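Local coordinates for protein probable fatty acyl-CoA transferase Rv3272 (Mycobacterium tuberculosis, PDB 5YX6) that binds fatty acyl-CoAs of varying chain length, palmitoyl-CoA most tightly, and probably acts as a family III CoA transferase in fatty acid metabolism, at residues T131-N136 / A205-A210; R14-T19 / L90-T95; I126-T131 / D200-A205. All blocks are in the same frame, centred on the assembly; numbering follows the deposited sequence.

Contact 1: residues T131-N136 / A205-A210; sequences TAYGGN and AMYDVA
Thr131 and Ala132, where a sheet strand runs out into a loop, offer their carbonyl oxygens to Met206 and Tyr207, which begin helix 206-213. Met206 N donates to Thr131 O at 2.9 Å, an almost straight bond (167° at the hydrogen). Tyr207 N reaches Ala132 O at 2.9 Å nearly along the C=O axis, though the N-H...O angle is more bent, 147°. Inside the loop, Thr131 OG1 accepts from Gly134 N at 2.9 Å, an ST motif that curls the chain back. Glycine suits position 134, since its backbone angles would press a side chain against the preceding carbonyl.

The apolar contacts are small. Ala205 CB rests 3.8 Å from CA of Gly134, which has no side chain of its own. Tyr133 CD1 meets Tyr207 CB at 4.1 Å, the two side chains crossing at about a right angle; with CG trans to the backbone N (chi1 -178°), the Tyr207 ring swings off beyond. The bent Met206 chain runs past the loop to pack on Asp175, the inferred nucleophile.

Charge enters from the second subunit, whose Arg364 forms a salt bridge with Asp208 and whose Asn347 bonds both Asp208 and Tyr133 O. Ala205 occupies the N-cap. Thr131 O and Ala132 O take up the amides of Met206 and Tyr207, so two backbone bonds fix the helix start to the strand end, right beside the inferred nucleophile.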
ATOM      1  N   THR A 131      -6.549  -1.312  13.688  1.00 30.59           N
ATOM      2  CA  THR A 131      -6.341  -2.608  14.335  1.00 31.14           C
ATOM      3  C   THR A 131      -5.696  -3.605  13.369  1.00 28.85           C
ATOM      4  O   THR A 131      -5.563  -3.322  12.180  1.00 31.01           O
ATOM      5  CB  THR A 131      -7.663  -3.214  14.867  1.00 34.57           C
ATOM      6  OG1 THR A 131      -8.503  -3.587  13.769  1.00 37.55           O
ATOM      7  CG2 THR A 131      -8.388  -2.230  15.770  1.00 34.56           C
ATOM      8  N   ALA A 132      -5.290  -4.764  13.883  1.00 28.99           N
ATOM      9  CA  ALA A 132      -4.743  -5.822  13.033  1.00 28.59           C
ATOM     10  C   ALA A 132      -5.827  -6.533  12.230  1.00 27.71           C
ATOM     11  O   ALA A 132      -5.692  -6.713  11.022  1.00 22.98           O
ATOM     12  CB  ALA A 132      -3.967  -6.833  13.870  1.00 26.17           C
ATOM     13  N   TYR A 133      -6.902  -6.931  12.903  1.00 27.09           N
ATOM     14  CA  TYR A 133      -7.896  -7.807  12.292  1.00 27.20           C
ATOM     15  C   TYR A 133      -9.337  -7.288  12.324  1.00 34.40           C
ATOM     16  O   TYR A 133     -10.244  -7.976  11.858  1.00 35.95           O
ATOM     17  CB  TYR A 133      -7.859  -9.175  12.963  1.00 31.63           C
ATOM     18  CG  TYR A 133      -6.548  -9.907  12.828  1.00 30.24           C
ATOM     19  CD1 TYR A 133      -6.188 -10.520  11.635  1.00 33.77           C
ATOM     20  CD2 TYR A 133      -5.673 -10.002  13.900  1.00 35.53           C
ATOM     21  CE1 TYR A 133      -4.983 -11.202  11.518  1.00 37.52           C
ATOM     22  CE2 TYR A 133      -4.468 -10.686  13.795  1.00 33.96           C
ATOM     23  CZ  TYR A 133      -4.128 -11.280  12.608  1.00 34.26           C
ATOM     24  OH  TYR A 133      -2.928 -11.949  12.509  1.00 35.31           O
ATOM     25  N   GLY A 134      -9.564  -6.100  12.884  1.00 32.91           N
ATOM     26  CA  GLY A 134     -10.862  -5.464  12.737  1.00 33.57           C
ATOM     27  C   GLY A 134     -11.668  -5.214  13.996  1.00 39.81           C
ATOM     28  O   GLY A 134     -12.330  -4.181  14.128  1.00 40.34           O
ATOM     29  N   GLY A 135     -11.640  -6.170  14.914  1.00 37.78           N
ATOM     30  CA  GLY A 135     -12.417  -6.067  16.131  1.00 39.27           C
ATOM     31  C   GLY A 135     -13.900  -6.220  15.866  1.00 42.19           C
ATOM     32  O   GLY A 135     -14.716  -5.653  16.578  1.00 39.31           O
ATOM     33  N   ASN A 136     -14.251  -6.981  14.833  1.00 44.16           N
ATOM     34  CA  ASN A 136     -15.653  -7.178  14.480  1.00 45.05           C
ATOM     35  C   ASN A 136     -16.239  -8.469  15.040  1.00 47.36           C
ATOM     36  O   ASN A 136     -17.405  -8.782  14.801  1.00 45.18           O
ATOM     37  CB  ASN A 136     -15.828  -7.149  12.967  1.00 40.91           C
ATOM     38  CG  ASN A 136     -15.278  -5.882  12.349  1.00 45.86           C
ATOM     39  OD1 ASN A 136     -14.400  -5.932  11.487  1.00 45.00           O
ATOM     40  ND2 ASN A 136     -15.765  -4.731  12.815  1.00 44.89           N
ATOM     41  N   ALA A 205      -8.562  -1.699   9.283  1.00 29.94           N
ATOM     42  CA  ALA A 205      -7.946  -2.965   9.692  1.00 26.62           C
ATOM     43  C   ALA A 205      -6.820  -3.364   8.736  1.00 27.19           C
ATOM     44  O   ALA A 205      -6.984  -3.308   7.511  1.00 22.21           O
ATOM     45  CB  ALA A 205      -8.985  -4.060   9.770  1.00 26.65           C
ATOM     46  N   MET A 206      -5.673  -3.740   9.297  1.00 26.22           N
ATOM     47  CA  MET A 206      -4.533  -4.159   8.489  1.00 27.96           C
ATOM     48  C   MET A 206      -4.908  -5.350   7.614  1.00 27.34           C
ATOM     49  O   MET A 206      -4.497  -5.449   6.452  1.00 25.23           O
ATOM     50  CB  MET A 206      -3.333  -4.499   9.372  1.00 33.48           C
ATOM     51  CG  MET A 206      -2.525  -3.290   9.852  1.00 35.63           C
ATOM     52  SD  MET A 206      -1.356  -3.715  11.177  1.00 51.13           S
ATOM     53  CE  MET A 206      -0.297  -4.895  10.350  1.00 42.33           C
ATOM     54  N   TYR A 207      -5.701  -6.250   8.176  1.00 25.87           N
ATOM     55  CA  TYR A 207      -6.183  -7.390   7.420  1.00 28.26           C
ATOM     56  C   TYR A 207      -6.964  -6.954   6.183  1.00 28.18           C
ATOM     57  O   TYR A 207      -6.752  -7.489   5.088  1.00 26.91           O
ATOM     58  CB  TYR A 207      -7.046  -8.276   8.308  1.00 25.26           C
ATOM     59  CG  TYR A 207      -7.559  -9.524   7.627  1.00 28.54           C
ATOM     60  CD1 TYR A 207      -6.732 -10.625   7.441  1.00 26.96           C
ATOM     61  CD2 TYR A 207      -8.882  -9.621   7.220  1.00 27.34           C
ATOM     62  CE1 TYR A 207      -7.202 -11.778   6.841  1.00 28.11           C
ATOM     63  CE2 TYR A 207      -9.359 -10.768   6.622  1.00 29.92           C
ATOM     64  CZ  TYR A 207      -8.517 -11.843   6.441  1.00 28.81           C
ATOM     65  OH  TYR A 207      -8.990 -12.985   5.847  1.00 32.55           O
ATOM     66  N   ASP A 208      -7.860  -5.982   6.364  1.00 28.03           N
ATOM     67  CA  ASP A 208      -8.687  -5.477   5.266  1.00 27.77           C
ATOM     68  C   ASP A 208      -7.824  -4.855   4.178  1.00 26.48           C
ATOM     69  O   ASP A 208      -8.093  -5.025   2.996  1.00 25.91           O
ATOM     70  CB  ASP A 208      -9.713  -4.459   5.775  1.00 28.00           C
ATOM     71  CG  ASP A 208     -10.772  -5.089   6.670  1.00 34.19           C
ATOM     72  OD1 ASP A 208     -10.762  -6.333   6.790  1.00 36.87           O
ATOM     73  OD2 ASP A 208     -11.611  -4.348   7.248  1.00 31.55           O
ATOM     74  N   VAL A 209      -6.776  -4.150   4.587  1.00 25.62           N
ATOM     75  CA  VAL A 209      -5.843  -3.571   3.642  1.00 23.82           C
ATOM     76  C   VAL A 209      -5.115  -4.655   2.848  1.00 26.22           C
ATOM     77  O   VAL A 209      -4.960  -4.541   1.633  1.00 27.15           O
ATOM     78  CB  VAL A 209      -4.826  -2.676   4.347  1.00 23.07           C
ATOM     79  CG1 VAL A 209      -3.809  -2.145   3.339  1.00 24.40           C
ATOM     80  CG2 VAL A 209      -5.547  -1.517   5.057  1.00 20.36           C
ATOM     81  N   ALA A 210      -4.677  -5.705   3.539  1.00 25.69           N
ATOM     82  CA  ALA A 210      -3.934  -6.793   2.913  1.00 27.44           C
ATOM     83  C   ALA A 210      -4.796  -7.528   1.898  1.00 28.90           C
ATOM     84  O   ALA A 210      -4.345  -7.815   0.789  1.00 30.73           O
ATOM     85  CB  ALA A 210      -3.420  -7.764   3.960  1.00 28.80           C
TER

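Contact 2: residues R14-T19 / L90-T95; sequences RVLDFT and LRLADT
Leu16 and Leu92 form the dense part of this contact, their side chains crossing at a slant. Both methyls of Leu16 bear on the same branch point: CD2 lies 3.9 Å and CD1 4.0 Å from Leu92 CG. CD2 also reaches over to the helix backbone, 3.8 Å from Ala93 N and 4.1 Å from Ala93 CB. A branched leucine spans from the strand to the helix with both methyls in contact, while the small Ala93 lets one of them come up to the main chain. This is the layering of a Rossmann domain: helix 83-94, from the crossover between strands 74-77 and 98-101, packs on the parallel sheet. Its last part, 90-94, runs roughly antiparallel to strand 14-17, at 148° with the axes of these short segments 9.5 Å apart. Toward the exposed end of the helix the contact thins to one polar link. Arg14 NH1 donates to Thr95 OG1 at 3.1 Å, at the guanidinium edge but 18° out of its plane. The hydroxyl in turn donates to Leu92 O at 2.6 Å, a carbonyl that also accepts from Thr95 N. Arginine suits this partly exposed end because its long chain, bent at chi3, spans the distance to Thr95 while its NE forms a salt bridge with Glu37.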
ATOM      1  N   ARG A  14      -4.942  19.888  15.083  1.00 28.83           N
ATOM      2  CA  ARG A  14      -4.179  19.207  16.116  1.00 27.40           C
ATOM      3  C   ARG A  14      -4.557  17.731  16.186  1.00 25.61           C
ATOM      4  O   ARG A  14      -5.734  17.379  16.231  1.00 24.09           O
ATOM      5  CB  ARG A  14      -4.397  19.879  17.477  1.00 28.69           C
ATOM      6  CG  ARG A  14      -3.771  19.110  18.632  1.00 31.43           C
ATOM      7  CD  ARG A  14      -3.845  19.897  19.900  1.00 29.72           C
ATOM      8  NE  ARG A  14      -3.011  21.086  19.814  1.00 35.96           N
ATOM      9  CZ  ARG A  14      -2.917  22.003  20.774  1.00 40.54           C
ATOM     10  NH1 ARG A  14      -3.596  21.852  21.904  1.00 34.26           N
ATOM     11  NH2 ARG A  14      -2.130  23.061  20.610  1.00 36.44           N
ATOM     12  N   VAL A  15      -3.547  16.870  16.190  1.00 27.77           N
ATOM     13  CA  VAL A  15      -3.765  15.433  16.215  1.00 27.16           C
ATOM     14  C   VAL A  15      -3.150  14.829  17.468  1.00 26.31           C
ATOM     15  O   VAL A  15      -2.001  15.102  17.791  1.00 30.24           O
ATOM     16  CB  VAL A  15      -3.164  14.754  14.965  1.00 27.36           C
ATOM     17  CG1 VAL A  15      -3.407  13.253  14.994  1.00 23.00           C
ATOM     18  CG2 VAL A  15      -3.726  15.386  13.683  1.00 24.00           C
ATOM     19  N   LEU A  16      -3.927  14.016  18.170  1.00 27.77           N
ATOM     20  CA  LEU A  16      -3.442  13.257  19.321  1.00 30.67           C
ATOM     21  C   LEU A  16      -3.111  11.832  18.904  1.00 30.63           C
ATOM     22  O   LEU A  16      -4.019  11.051  18.624  1.00 31.79           O
ATOM     23  CB  LEU A  16      -4.488  13.240  20.431  1.00 29.82           C
ATOM     24  CG  LEU A  16      -4.261  14.238  21.553  1.00 39.11           C
ATOM     25  CD1 LEU A  16      -4.203  15.635  20.967  1.00 33.44           C
ATOM     26  CD2 LEU A  16      -5.358  14.109  22.613  1.00 39.18           C
ATOM     27  N   ASP A  17      -1.826  11.492  18.872  1.00 28.64           N
ATOM     28  CA  ASP A  17      -1.384  10.220  18.282  1.00 31.33           C
ATOM     29  C   ASP A  17      -1.000   9.201  19.359  1.00 30.70           C
ATOM     30  O   ASP A  17       0.097   9.273  19.908  1.00 28.21           O
ATOM     31  CB  ASP A  17      -0.193  10.471  17.338  1.00 30.69           C
ATOM     32  CG  ASP A  17       0.252   9.215  16.570  1.00 42.56           C
ATOM     33  OD1 ASP A  17      -0.340   8.138  16.796  1.00 42.42           O
ATOM     34  OD2 ASP A  17       1.205   9.304  15.741  1.00 39.39           O
ATOM     35  N   PHE A  18      -1.888   8.244  19.631  1.00 27.96           N
ATOM     36  CA  PHE A  18      -1.625   7.192  20.628  1.00 36.16           C
ATOM     37  C   PHE A  18      -0.920   5.951  20.047  1.00 37.14           C
ATOM     38  O   PHE A  18      -0.655   4.996  20.780  1.00 37.16           O
ATOM     39  CB  PHE A  18      -2.936   6.732  21.305  1.00 31.08           C
ATOM     40  CG  PHE A  18      -3.573   7.757  22.235  1.00 30.66           C
ATOM     41  CD1 PHE A  18      -4.383   8.771  21.735  1.00 28.05           C
ATOM     42  CD2 PHE A  18      -3.403   7.666  23.611  1.00 33.27           C
ATOM     43  CE1 PHE A  18      -4.984   9.696  22.587  1.00 33.43           C
ATOM     44  CE2 PHE A  18      -3.997   8.582  24.466  1.00 34.54           C
ATOM     45  CZ  PHE A  18      -4.792   9.602  23.954  1.00 31.55           C
ATOM     46  N   THR A  19      -0.609   5.964  18.751  1.00 32.89           N
ATOM     47  CA  THR A  19      -0.131   4.759  18.051  1.00 35.04           C
ATOM     48  C   THR A  19       1.327   4.394  18.340  1.00 34.87           C
ATOM     49  O   THR A  19       2.115   5.235  18.764  1.00 40.20           O
ATOM     50  CB  THR A  19      -0.248   4.903  16.511  1.00 36.96           C
ATOM     51  OG1 THR A  19       0.716   5.855  16.046  1.00 35.20           O
ATOM     52  CG2 THR A  19      -1.645   5.337  16.091  1.00 35.78           C
ATOM     53  N   LEU A  90      -8.154  13.838  28.651  1.00 37.17           N
ATOM     54  CA  LEU A  90      -9.487  14.353  28.360  1.00 37.65           C
ATOM     55  C   LEU A  90      -9.419  15.844  28.051  1.00 37.68           C
ATOM     56  O   LEU A  90     -10.070  16.318  27.126  1.00 41.89           O
ATOM     57  CB  LEU A  90     -10.454  14.087  29.517  1.00 41.65           C
ATOM     58  CG  LEU A  90     -10.863  12.631  29.762  1.00 38.48           C
ATOM     59  CD1 LEU A  90     -11.536  12.476  31.107  1.00 33.55           C
ATOM     60  CD2 LEU A  90     -11.775  12.134  28.669  1.00 37.61           C
ATOM     61  N   ARG A  91      -8.617  16.578  28.812  1.00 34.41           N
ATOM     62  CA  ARG A  91      -8.461  18.007  28.572  1.00 39.50           C
ATOM     63  C   ARG A  91      -7.710  18.273  27.274  1.00 38.48           C
ATOM     64  O   ARG A  91      -8.034  19.208  26.544  1.00 36.91           O
ATOM     65  CB  ARG A  91      -7.743  18.681  29.738  1.00 41.69           C
ATOM     66  CG  ARG A  91      -8.605  18.805  30.977  1.00 49.73           C
ATOM     67  CD  ARG A  91      -7.896  19.570  32.075  1.00 53.84           C
ATOM     68  NE  ARG A  91      -8.084  18.924  33.368  1.00 62.52           N
ATOM     69  CZ  ARG A  91      -7.122  18.296  34.040  1.00 65.62           C
ATOM     70  NH1 ARG A  91      -5.888  18.226  33.548  1.00 57.65           N
ATOM     71  NH2 ARG A  91      -7.396  17.737  35.211  1.00 70.40           N
ATOM     72  N   LEU A  92      -6.695  17.459  27.000  1.00 31.54           N
ATOM     73  CA  LEU A  92      -5.931  17.601  25.776  1.00 34.35           C
ATOM     74  C   LEU A  92      -6.826  17.284  24.565  1.00 35.01           C
ATOM     75  O   LEU A  92      -6.758  17.962  23.542  1.00 38.17           O
ATOM     76  CB  LEU A  92      -4.692  16.703  25.812  1.00 32.12           C
ATOM     77  CG  LEU A  92      -3.649  16.859  24.708  1.00 33.47           C
ATOM     78  CD1 LEU A  92      -3.338  18.325  24.464  1.00 30.05           C
ATOM     79  CD2 LEU A  92      -2.379  16.080  25.046  1.00 30.54           C
ATOM     80  N   ALA A  93      -7.668  16.265  24.686  1.00 33.35           N
ATOM     81  CA  ALA A  93      -8.566  15.881  23.597  1.00 33.68           C
ATOM     82  C   ALA A  93      -9.639  16.936  23.300  1.00 37.92           C
ATOM     83  O   ALA A  93     -10.091  17.065  22.161  1.00 36.88           O
ATOM     84  CB  ALA A  93      -9.223  14.558  23.903  1.00 32.86           C
ATOM     85  N   ASP A  94     -10.056  17.684  24.317  1.00 38.85           N
ATOM     86  CA  ASP A  94     -11.007  18.773  24.097  1.00 40.19           C
ATOM     87  C   ASP A  94     -10.467  19.788  23.090  1.00 39.39           C
ATOM     88  O   ASP A  94     -11.232  20.476  22.422  1.00 40.10           O
ATOM     89  CB  ASP A  94     -11.350  19.481  25.416  1.00 43.84           C
ATOM     90  CG  ASP A  94     -12.233  18.636  26.333  1.00 49.62           C
ATOM     91  OD1 ASP A  94     -12.791  17.609  25.873  1.00 47.18           O
ATOM     92  OD2 ASP A  94     -12.373  19.012  27.522  1.00 54.70           O
ATOM     93  N   THR A  95      -9.147  19.847  22.958  1.00 36.49           N
ATOM     94  CA  THR A  95      -8.515  20.811  22.074  1.00 34.15           C
ATOM     95  C   THR A  95      -8.138  20.199  20.728  1.00 34.68           C
ATOM     96  O   THR A  95      -7.568  20.880  19.874  1.00 33.93           O
ATOM     97  CB  THR A  95      -7.240  21.403  22.702  1.00 36.10           C
ATOM     98  OG1 THR A  95      -6.224  20.392  22.758  1.00 34.82           O
ATOM     99  CG2 THR A  95      -7.521  21.937  24.104  1.00 33.15           C
TER

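Contact 3: residues I126-T131 / D200-A205; sequences IYARLT and DVVQVA
With chi1 of 178° in Leu130 and 175° in Val204, CG of the leucine and CG1 of the valine each stand trans to their own backbone nitrogen; chi2 of 59° then brings Leu130 CD1 within 3.9 Å of Val204 CG1. The same CD1 sits 3.2 Å from Val204 O, a tight approach. The strands are the last two of the parallel Rossmann sheet, joined in a beta-alpha-beta crossover through helix 173-196. Their backbones are in regular parallel pairing: Val202 bonds to the residues flanking its partner Ala128, its N to Tyr127 O at 2.8 Å and its O to Arg129 N at 2.8 Å, and Val204 does likewise between Arg129 and Thr131.

The face bearing Ala128, Leu130, Val202 and Val204 is apolar; Val202 and Val204 pack on helix 173-196, and Ala128 on Leu100. On the other face, Arg129 CB touches Gln203 CG at 4.2 Å, while Arg129 CG lies in plane at the edge of the Tyr127 ring. The guanidinium forms salt bridges with Glu101 through NE and Glu109 through NH2, and Tyr127 OH bonds Leu113 O. Strand 201-205 is outermost within this chain, yet Val202 and Gln203 pair antiparallel with a strand of the second subunit, so the sheet continues through the dimer. Near the carboxyl end, a water lies 2.8 Å from Thr131 OG1 and donates weakly to Val204 O at 3.2 Å.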
ATOM      1  N   ILE A 126     -12.710  14.011  15.482  1.00 26.58           N
ATOM      2  CA  ILE A 126     -12.630  12.847  14.624  1.00 27.59           C
ATOM      3  C   ILE A 126     -11.838  11.764  15.353  1.00 27.07           C
ATOM      4  O   ILE A 126     -10.786  12.034  15.939  1.00 29.28           O
ATOM      5  CB  ILE A 126     -11.996  13.216  13.274  1.00 28.81           C
ATOM      6  CG1 ILE A 126     -12.983  14.076  12.489  1.00 25.91           C
ATOM      7  CG2 ILE A 126     -11.609  11.975  12.481  1.00 24.55           C
ATOM      8  CD1 ILE A 126     -12.351  14.997  11.506  1.00 28.50           C
ATOM      9  N   TYR A 127     -12.380  10.553  15.367  1.00 27.06           N
ATOM     10  CA  TYR A 127     -11.787   9.442  16.104  1.00 29.33           C
ATOM     11  C   TYR A 127     -11.385   8.325  15.144  1.00 27.93           C
ATOM     12  O   TYR A 127     -12.232   7.780  14.456  1.00 29.45           O
ATOM     13  CB  TYR A 127     -12.781   8.922  17.143  1.00 28.98           C
ATOM     14  CG  TYR A 127     -12.174   8.179  18.305  1.00 34.66           C
ATOM     15  CD1 TYR A 127     -11.716   6.874  18.163  1.00 31.97           C
ATOM     16  CD2 TYR A 127     -12.088   8.772  19.557  1.00 34.85           C
ATOM     17  CE1 TYR A 127     -11.174   6.188  19.236  1.00 34.23           C
ATOM     18  CE2 TYR A 127     -11.547   8.099  20.631  1.00 32.53           C
ATOM     19  CZ  TYR A 127     -11.093   6.809  20.469  1.00 40.03           C
ATOM     20  OH  TYR A 127     -10.558   6.140  21.549  1.00 41.14           O
ATOM     21  N   ALA A 128     -10.100   7.994  15.088  1.00 27.53           N
ATOM     22  CA  ALA A 128      -9.619   7.013  14.118  1.00 29.21           C
ATOM     23  C   ALA A 128      -8.955   5.797  14.773  1.00 31.65           C
ATOM     24  O   ALA A 128      -8.038   5.951  15.574  1.00 32.29           O
ATOM     25  CB  ALA A 128      -8.653   7.684  13.136  1.00 24.62           C
ATOM     26  N   ARG A 129      -9.416   4.597  14.421  1.00 30.80           N
ATOM     27  CA  ARG A 129      -8.909   3.350  15.004  1.00 30.16           C
ATOM     28  C   ARG A 129      -8.224   2.436  13.987  1.00 33.50           C
ATOM     29  O   ARG A 129      -8.802   2.088  12.955  1.00 32.52           O
ATOM     30  CB  ARG A 129     -10.042   2.591  15.691  1.00 33.01           C
ATOM     31  CG  ARG A 129     -11.016   3.518  16.394  1.00 30.70           C
ATOM     32  CD  ARG A 129     -11.986   2.784  17.290  1.00 31.64           C
ATOM     33  NE  ARG A 129     -11.345   2.277  18.497  1.00 38.23           N
ATOM     34  CZ  ARG A 129     -12.010   1.846  19.559  1.00 39.59           C
ATOM     35  NH1 ARG A 129     -11.352   1.404  20.622  1.00 46.03           N
ATOM     36  NH2 ARG A 129     -13.336   1.876  19.561  1.00 39.00           N
ATOM     37  N   LEU A 130      -6.983   2.065  14.282  1.00 32.29           N
ATOM     38  CA  LEU A 130      -6.238   1.106  13.469  1.00 34.68           C
ATOM     39  C   LEU A 130      -6.043  -0.207  14.228  1.00 32.93           C
ATOM     40  O   LEU A 130      -5.477  -0.213  15.317  1.00 33.76           O
ATOM     41  CB  LEU A 130      -4.891   1.694  13.057  1.00 31.45           C
ATOM     42  CG  LEU A 130      -3.963   0.794  12.242  1.00 39.27           C
ATOM     43  CD1 LEU A 130      -4.623   0.365  10.955  1.00 32.48           C
ATOM     44  CD2 LEU A 130      -2.668   1.530  11.939  1.00 41.07           C
ATOM     45  N   THR A 131      -6.549  -1.312  13.688  1.00 30.59           N
ATOM     46  CA  THR A 131      -6.341  -2.608  14.335  1.00 31.14           C
ATOM     47  C   THR A 131      -5.696  -3.605  13.369  1.00 28.85           C
ATOM     48  O   THR A 131      -5.563  -3.322  12.180  1.00 31.01           O
ATOM     49  CB  THR A 131      -7.663  -3.214  14.867  1.00 34.57           C
ATOM     50  OG1 THR A 131      -8.503  -3.587  13.769  1.00 37.55           O
ATOM     51  CG2 THR A 131      -8.388  -2.230  15.770  1.00 34.56           C
ATOM     52  N   ASP A 200     -16.679  12.243  12.292  1.00 32.54           N
ATOM     53  CA  ASP A 200     -16.890  10.806  12.142  1.00 33.24           C
ATOM     54  C   ASP A 200     -16.005   9.915  13.010  1.00 31.50           C
ATOM     55  O   ASP A 200     -15.031  10.366  13.616  1.00 29.69           O
ATOM     56  CB  ASP A 200     -16.678  10.411  10.673  1.00 33.79           C
ATOM     57  CG  ASP A 200     -17.680   9.374  10.191  1.00 36.48           C
ATOM     58  OD1 ASP A 200     -18.294   8.680  11.034  1.00 36.81           O
ATOM     59  OD2 ASP A 200     -17.832   9.237   8.961  1.00 35.87           O
ATOM     60  N   VAL A 201     -16.389   8.644  13.084  1.00 31.65           N
ATOM     61  CA  VAL A 201     -15.512   7.592  13.585  1.00 32.89           C
ATOM     62  C   VAL A 201     -14.988   6.741  12.428  1.00 32.46           C
ATOM     63  O   VAL A 201     -15.760   6.171  11.649  1.00 29.72           O
ATOM     64  CB  VAL A 201     -16.206   6.680  14.596  1.00 28.39           C
ATOM     65  CG1 VAL A 201     -15.234   5.605  15.051  1.00 25.85           C
ATOM     66  CG2 VAL A 201     -16.737   7.503  15.781  1.00 28.62           C
ATOM     67  N   VAL A 202     -13.671   6.634  12.351  1.00 26.03           N
ATOM     68  CA  VAL A 202     -13.013   5.981  11.246  1.00 29.36           C
ATOM     69  C   VAL A 202     -12.287   4.713  11.723  1.00 34.14           C
ATOM     70  O   VAL A 202     -11.651   4.718  12.778  1.00 30.83           O
ATOM     71  CB  VAL A 202     -12.040   6.976  10.578  1.00 29.29           C
ATOM     72  CG1 VAL A 202     -11.007   6.268   9.771  1.00 33.78           C
ATOM     73  CG2 VAL A 202     -12.813   7.968   9.732  1.00 27.57           C
ATOM     74  N   GLN A 203     -12.401   3.625  10.961  1.00 33.34           N
ATOM     75  CA  GLN A 203     -11.755   2.366  11.338  1.00 33.38           C
ATOM     76  C   GLN A 203     -11.026   1.744  10.152  1.00 31.18           C
ATOM     77  O   GLN A 203     -11.564   1.654   9.047  1.00 32.21           O
ATOM     78  CB  GLN A 203     -12.775   1.376  11.917  1.00 31.23           C
ATOM     79  CG  GLN A 203     -13.352   1.814  13.257  1.00 38.13           C
ATOM     80  CD  GLN A 203     -14.410   0.862  13.802  1.00 43.99           C
ATOM     81  OE1 GLN A 203     -15.585   0.951  13.444  1.00 46.60           O
ATOM     82  NE2 GLN A 203     -13.998  -0.040  14.691  1.00 39.22           N
ATOM     83  N   VAL A 204      -9.781   1.345  10.386  1.00 29.89           N
ATOM     84  CA  VAL A 204      -8.963   0.702   9.365  1.00 28.16           C
ATOM     85  C   VAL A 204      -8.329  -0.562   9.935  1.00 28.07           C
ATOM     86  O   VAL A 204      -7.669  -0.511  10.973  1.00 31.10           O
ATOM     87  CB  VAL A 204      -7.857   1.639   8.851  1.00 26.52           C
ATOM     88  CG1 VAL A 204      -6.935   0.901   7.882  1.00 29.82           C
ATOM     89  CG2 VAL A 204      -8.455   2.858   8.191  1.00 24.29           C
ATOM     90  N   ALA A 205      -8.562  -1.699   9.283  1.00 29.94           N
ATOM     91  CA  ALA A 205      -7.946  -2.965   9.692  1.00 26.62           C
ATOM     92  C   ALA A 205      -6.820  -3.364   8.736  1.00 27.19           C
ATOM     93  O   ALA A 205      -6.984  -3.308   7.511  1.00 22.21           O
ATOM     94  CB  ALA A 205      -8.985  -4.060   9.770  1.00 26.65           C
TER
HETATM   95  O   HOH W   1     -10.071  -1.523  12.761  1.00 32.28           O

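From the N terminus, contact 2 comes first: strand 14-17 meets helix 83-94 after the chain has laid down strands 37-42 and 74-77, closing a loop of 70 residues. It is complete before the others open, so it stands in series with them. Strand 126-131 then opens contact 3 and the loop after it opens contact 1; after helix 173-196, strand 201-205 closes contact 3 and helix 206-213 closes contact 1. These two cross along the chain, sharing Thr131 and Ala205, and touch where Val209 CG2 meets Val204 CG1 at 4.0 Å. Contacts 2 and 3 reach the same sheet, while contacts 1 and 3 also border the second subunit.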